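Local coordinates for uncharacterized protein Atu2452 (Agrobacterium tumefaciens, PDB 2R8B), which is of unknown function but belongs to the dienelactone hydrolase family of the alpha/beta-hydrolase clan and is probably a hydrolase, at residues M117-L120 with E121-T124. Numbering follows the deposited sequence.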
loop_
_atom_site.group_PDB
_atom_site.type_symbol
_atom_site.label_atom_id
_atom_site.label_comp_id
_atom_site.label_asym_id
_atom_site.label_seq_id
_atom_site.Cartn_x
_atom_site.Cartn_y
_atom_site.Cartn_z
HETATM N N MSE A 117 8.948 -9.942 -12.146
HETATM C CA MSE A 117 7.564 -10.404 -12.027
HETATM C C MSE A 117 7.358 -11.683 -11.186
HETATM O O MSE A 117 6.300 -11.815 -10.545
HETATM C CB MSE A 117 6.907 -10.541 -13.402
HETATM C CG MSE A 117 6.716 -9.220 -14.154
HETATM SE SE MSE A 117 5.561 -7.828 -13.278
HETATM C CE MSE A 117 6.941 -6.737 -12.489
ATOM N N VAL A 118 8.323 -12.615 -11.198
ATOM C CA VAL A 118 8.278 -13.771 -10.287
ATOM C C VAL A 118 8.438 -13.319 -8.839
ATOM O O VAL A 118 7.697 -13.783 -7.962
ATOM C CB VAL A 118 9.261 -14.988 -10.614
ATOM C CG1 VAL A 118 9.138 -15.417 -12.048
ATOM C CG2 VAL A 118 10.734 -14.721 -10.232
ATOM N N ASP A 119 9.372 -12.405 -8.579
ATOM C CA ASP A 119 9.541 -11.922 -7.211
ATOM C C ASP A 119 8.343 -11.127 -6.747
ATOM O O ASP A 119 7.931 -11.260 -5.622
ATOM C CB ASP A 119 10.819 -11.117 -7.029
ATOM C CG ASP A 119 11.262 -11.058 -5.572
ATOM O OD1 ASP A 119 11.167 -9.947 -5.003
ATOM O OD2 ASP A 119 11.706 -12.109 -5.017
ATOM N N LEU A 120 7.786 -10.316 -7.626
ATOM C CA LEU A 120 6.582 -9.580 -7.294
ATOM C C LEU A 120 5.418 -10.486 -6.940
ATOM O O LEU A 120 4.702 -10.211 -5.977
ATOM C CB LEU A 120 6.174 -8.631 -8.423
ATOM C CG LEU A 120 4.868 -7.874 -8.188
ATOM C CD1 LEU A 120 5.106 -6.699 -7.269
ATOM C CD2 LEU A 120 4.279 -7.398 -9.494
ATOM N N GLU A 121 5.232 -11.552 -7.712
ATOM C CA GLU A 121 4.193 -12.518 -7.424
ATOM C C GLU A 121 4.495 -13.225 -6.093
ATOM O O GLU A 121 3.597 -13.394 -5.243
ATOM C CB GLU A 121 4.022 -13.476 -8.587
ATOM C CG GLU A 121 3.742 -14.945 -8.235
ATOM C CD GLU A 121 3.264 -15.736 -9.469
ATOM O OE1 GLU A 121 2.199 -15.316 -9.975
ATOM O OE2 GLU A 121 3.910 -16.734 -9.939
ATOM N N ARG A 122 5.766 -13.573 -5.879
ATOM C CA ARG A 122 6.171 -14.164 -4.589
ATOM C C ARG A 122 5.768 -13.285 -3.405
ATOM O O ARG A 122 5.233 -13.803 -2.418
ATOM C CB ARG A 122 7.680 -14.498 -4.530
ATOM C CG ARG A 122 8.128 -15.117 -3.191
ATOM C CD ARG A 122 9.626 -14.961 -2.907
ATOM N NE ARG A 122 10.123 -13.570 -2.964
ATOM C CZ ARG A 122 9.787 -12.563 -2.126
ATOM N NH1 ARG A 122 8.916 -12.739 -1.138
ATOM N NH2 ARG A 122 10.330 -11.352 -2.279
ATOM N N ALA A 123 6.008 -11.977 -3.537
ATOM C CA ALA A 123 5.889 -11.008 -2.445
ATOM C C ALA A 123 4.438 -10.644 -2.197
ATOM O O ALA A 123 4.009 -10.362 -1.065
ATOM C CB ALA A 123 6.675 -9.763 -2.763
ATOM N N THR A 124 3.681 -10.653 -3.286
ATOM C CA THR A 124 2.251 -10.392 -3.232
ATOM C C THR A 124 1.589 -11.506 -2.451
ATOM O O THR A 124 0.806 -11.229 -1.546
ATOM C CB THR A 124 1.689 -10.211 -4.645
ATOM O OG1 THR A 124 2.289 -9.039 -5.197
ATOM C CG2 THR A 124 0.181 -10.046 -4.633
#
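Asp119 and Arg122, one turn apart in the first turns of helix 117-138, form an i to i+3 salt bridge, their side chains running side by side in the same direction. Both have CG anti to the backbone N (chi1 -159° and 180°), and a bend at chi3 of Arg122 brings its guanidinium back to the carboxylate. Arg122 NE donates to Asp119 OD2 at 3.0 Å; this oxygen lies at the guanidinium edge, in plane, yet NE stands well above the carboxylate plane. With the two planes 63° apart, NH2 adds only weak bonds to both oxygens. Asp119 OD1 is also held by the backbone N of Arg108. Glu121 N donates to Met117 O at 3.0 Å and its CB lies against the same oxygen, while the chain end leads away. Further along the turn, Leu120 O accepts Thr124 N at 2.9 Å and, from the opposite face of its plane, Thr124 OG1 at 2.8 Å. The hydroxyl is bonded to Asn157 ND2 as well, linking two helices. Leu120 touches Asn157 and Phe107, and Thr124 touches Ile154, Val158 and Glu161 of helix 150-161, which starts at the putative nucleophile elbow, while Asp119 and Arg122 lie against Val98 of the small hairpin strand 98-100.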